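Local coordinates for protein Fc fragment of IgE receptor II (Bos taurus, PDB 6PWT) that probably binds immunoglobulin E as a low-affinity receptor and, through a calcium-dependent C-type lectin domain, carbohydrate ligands, at residues Asn39-Leu44 with Cys128-Thr133. Sequence-based numbering, arbitrary orientation.
Sequences NLHGRL and CDRLAT
Arg130 reaches across to the turn that follows helix 30-39 and donates from NH1 to His41 O at 2.8 Å. The bond is bent, 131° at the hydrogen, and the donor lies out of the carbonyl plane. The bend at chi3 (55°) turns the guanidinium toward His41, edge first; its CG meanwhile packs 3.7 Å from Gly42 CA, and the edge of the group meets His41 CB. His41 thus touches Arg130 through CB and not through its ring. His41 has positive phi and is the C' residue of the Schellman motif that closes the helix, so the carbonyl that Arg130 bonds belongs to the turn that ends the helix.

Next along, Arg43 and Asp129 form an antiparallel hydrogen-bonded pair: Arg43 N donates to Asp129 O at 3.0 Å, and Asp129 N to Arg43 O at 2.8 Å. Cys128 CA adds a CA-H...O contact to that same Arg43 O. Both side chains rise from one face of the sheet, yet Arg43 NE and Asp129 OD1 stay 5.4 Å apart, too far for a salt bridge; Arg43 NE makes a weak hydrogen bond to Met81 O instead. With chi1 at 69°, the carboxylate sits between its own backbone N and carbonyl carbon, and OD2 accepts from Ser46 N.

Cys128 SG is disulfide-bonded to Cys37 of the helix, while Leu44 packs back onto that helix. In this C-type lectin fold the strand pairing and that disulfide are the main ties to the C-terminal strand, and the charged Arg130 donor gives the His41 carbonyl a partner beyond the helix end.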
ATOM      1  N   ASN A  39       1.981  -2.168  14.240  1.00 88.53           N
ATOM      2  CA  ASN A  39       3.012  -2.081  15.264  1.00 96.29           C
ATOM      3  C   ASN A  39       3.630  -0.675  15.314  1.00111.29           C
ATOM      4  O   ASN A  39       4.073  -0.210  16.377  1.00110.81           O
ATOM      5  CB  ASN A  39       4.042  -3.183  14.969  1.00106.24           C
ATOM      6  CG  ASN A  39       5.212  -3.183  15.919  1.00137.36           C
ATOM      7  OD1 ASN A  39       5.059  -3.457  17.109  1.00151.21           O
ATOM      8  ND2 ASN A  39       6.399  -2.898  15.395  1.00148.66           N
ATOM      9  N   LEU A  40       3.661   0.024  14.179  1.00 99.36           N
ATOM     10  CA  LEU A  40       4.131   1.402  14.175  1.00 80.00           C
ATOM     11  C   LEU A  40       2.997   2.399  14.295  1.00 84.35           C
ATOM     12  O   LEU A  40       3.190   3.573  13.968  1.00100.33           O
ATOM     13  CB  LEU A  40       4.942   1.719  12.920  1.00 88.87           C
ATOM     14  CG  LEU A  40       6.158   0.876  12.576  1.00 96.90           C
ATOM     15  CD1 LEU A  40       6.629   1.275  11.189  1.00 88.65           C
ATOM     16  CD2 LEU A  40       7.243   1.095  13.629  1.00100.04           C
ATOM     17  N   HIS A  41       1.806   1.952  14.677  1.00 75.88           N
ATOM     18  CA  HIS A  41       0.661   2.850  14.868  1.00 88.99           C
ATOM     19  C   HIS A  41       0.169   3.450  13.558  1.00 93.35           C
ATOM     20  O   HIS A  41      -0.227   4.611  13.516  1.00 98.74           O
ATOM     21  CB  HIS A  41       0.968   3.963  15.876  1.00 81.02           C
ATOM     22  CG  HIS A  41       0.943   3.490  17.292  1.00102.27           C
ATOM     23  ND1 HIS A  41       2.083   3.083  17.960  1.00 97.48           N
ATOM     24  CD2 HIS A  41      -0.095   3.283  18.140  1.00 97.42           C
ATOM     25  CE1 HIS A  41       1.745   2.670  19.170  1.00105.66           C
ATOM     26  NE2 HIS A  41       0.432   2.787  19.306  1.00104.17           N
ATOM     27  N   GLY A  42       0.148   2.646  12.496  1.00 90.38           N
ATOM     28  CA  GLY A  42      -0.424   3.076  11.232  1.00 89.24           C
ATOM     29  C   GLY A  42      -1.120   1.928  10.541  1.00 81.38           C
ATOM     30  O   GLY A  42      -1.403   0.915  11.183  1.00 85.43           O
ATOM     31  N   ARG A  43      -1.423   2.062   9.252  1.00 81.06           N
ATOM     32  CA  ARG A  43      -1.990   0.960   8.482  1.00 85.41           C
ATOM     33  C   ARG A  43      -1.313   0.925   7.120  1.00 81.73           C
ATOM     34  O   ARG A  43      -0.800   1.938   6.646  1.00 67.79           O
ATOM     35  CB  ARG A  43      -3.501   1.117   8.316  1.00 63.17           C
ATOM     36  CG  ARG A  43      -4.275   1.131   9.615  1.00 65.79           C
ATOM     37  CD  ARG A  43      -5.792   0.845   9.404  1.00 80.39           C
ATOM     38  NE  ARG A  43      -6.538   1.966   8.790  1.00 93.08           N
ATOM     39  CZ  ARG A  43      -6.907   3.083   9.427  1.00105.59           C
ATOM     40  NH1 ARG A  43      -6.607   3.246  10.709  1.00116.35           N
ATOM     41  NH2 ARG A  43      -7.588   4.044   8.793  1.00 85.46           N
ATOM     42  N   LEU A  44      -1.336  -0.236   6.465  1.00 76.20           N
ATOM     43  CA  LEU A  44      -0.859  -0.247   5.092  1.00 70.16           C
ATOM     44  C   LEU A  44      -1.572   0.839   4.303  1.00 62.12           C
ATOM     45  O   LEU A  44      -2.753   1.093   4.501  1.00 62.34           O
ATOM     46  CB  LEU A  44      -1.013  -1.617   4.440  1.00 62.30           C
ATOM     47  CG  LEU A  44       0.104  -2.510   4.939  1.00 57.77           C
ATOM     48  CD1 LEU A  44      -0.205  -3.962   4.586  1.00 58.92           C
ATOM     49  CD2 LEU A  44       1.402  -2.048   4.368  1.00 59.87           C
ATOM     50  N   CYS A 128       3.295   2.360   5.029  1.00 61.31           N
ATOM     51  CA  CYS A 128       2.241   2.612   5.999  1.00 63.27           C
ATOM     52  C   CYS A 128       1.836   4.066   5.861  1.00 74.41           C
ATOM     53  O   CYS A 128       2.588   4.886   5.323  1.00 69.83           O
ATOM     54  CB  CYS A 128       2.647   2.363   7.453  1.00 61.93           C
ATOM     55  SG  CYS A 128       3.626   0.909   7.833  1.00 87.52           S
ATOM     56  N   ASP A 129       0.638   4.366   6.362  1.00 84.46           N
ATOM     57  CA  ASP A 129       0.154   5.729   6.506  1.00 75.86           C
ATOM     58  C   ASP A 129      -0.453   5.886   7.895  1.00 87.78           C
ATOM     59  O   ASP A 129      -0.678   4.908   8.624  1.00 74.91           O
ATOM     60  CB  ASP A 129      -0.858   6.108   5.400  1.00 93.80           C
ATOM     61  CG  ASP A 129      -2.225   5.364   5.510  1.00108.75           C
ATOM     62  OD1 ASP A 129      -2.637   4.912   6.601  1.00113.35           O
ATOM     63  OD2 ASP A 129      -2.915   5.249   4.471  1.00109.30           O
ATOM     64  N   ARG A 130      -0.674   7.157   8.240  1.00 95.73           N
ATOM     65  CA  ARG A 130      -1.281   7.625   9.480  1.00 78.08           C
ATOM     66  C   ARG A 130      -1.938   8.965   9.178  1.00102.21           C
ATOM     67  O   ARG A 130      -1.658   9.589   8.150  1.00111.37           O
ATOM     68  CB  ARG A 130      -0.161   7.849  10.487  1.00 79.57           C
ATOM     69  CG  ARG A 130       0.343   6.667  11.231  1.00 95.35           C
ATOM     70  CD  ARG A 130       1.595   7.117  11.975  1.00 90.54           C
ATOM     71  NE  ARG A 130       1.363   8.254  12.813  1.00110.30           N
ATOM     72  CZ  ARG A 130       1.009   8.142  14.077  1.00117.17           C
ATOM     73  NH1 ARG A 130       0.852   6.927  14.584  1.00 82.51           N
ATOM     74  NH2 ARG A 130       0.803   9.233  14.813  1.00125.34           N
ATOM     75  N   LEU A 131      -2.752   9.455  10.108  1.00104.32           N
ATOM     76  CA  LEU A 131      -3.183  10.850  10.032  1.00101.91           C
ATOM     77  C   LEU A 131      -2.149  11.745  10.699  1.00107.38           C
ATOM     78  O   LEU A 131      -1.690  11.453  11.807  1.00116.92           O
ATOM     79  CB  LEU A 131      -4.540  11.048  10.709  1.00 94.33           C
ATOM     80  CG  LEU A 131      -5.712  11.487   9.838  1.00 96.98           C
ATOM     81  CD1 LEU A 131      -5.648  10.885   8.434  1.00 98.47           C
ATOM     82  CD2 LEU A 131      -7.001  11.088  10.534  1.00112.75           C
ATOM     83  N   ALA A 132      -1.780  12.833  10.033  1.00110.78           N
ATOM     84  CA  ALA A 132      -0.996  13.847  10.719  1.00120.96           C
ATOM     85  C   ALA A 132      -1.812  14.449  11.854  1.00133.05           C
ATOM     86  O   ALA A 132      -3.035  14.597  11.765  1.00139.43           O
ATOM     87  CB  ALA A 132      -0.569  14.956   9.754  1.00125.67           C
ATOM     88  N   THR A 133      -1.116  14.840  12.910  1.00136.61           N
ATOM     89  CA  THR A 133      -1.723  15.464  14.072  1.00131.65           C
ATOM     90  C   THR A 133      -1.369  16.938  14.089  1.00132.10           C
ATOM     91  O   THR A 133      -0.660  17.437  13.210  1.00130.73           O
ATOM     92  CB  THR A 133      -1.270  14.779  15.357  1.00126.92           C
ATOM     93  OG1 THR A 133       0.158  14.868  15.457  1.00122.68           O
ATOM     94  CG2 THR A 133      -1.719  13.292  15.355  1.00107.36           C
TER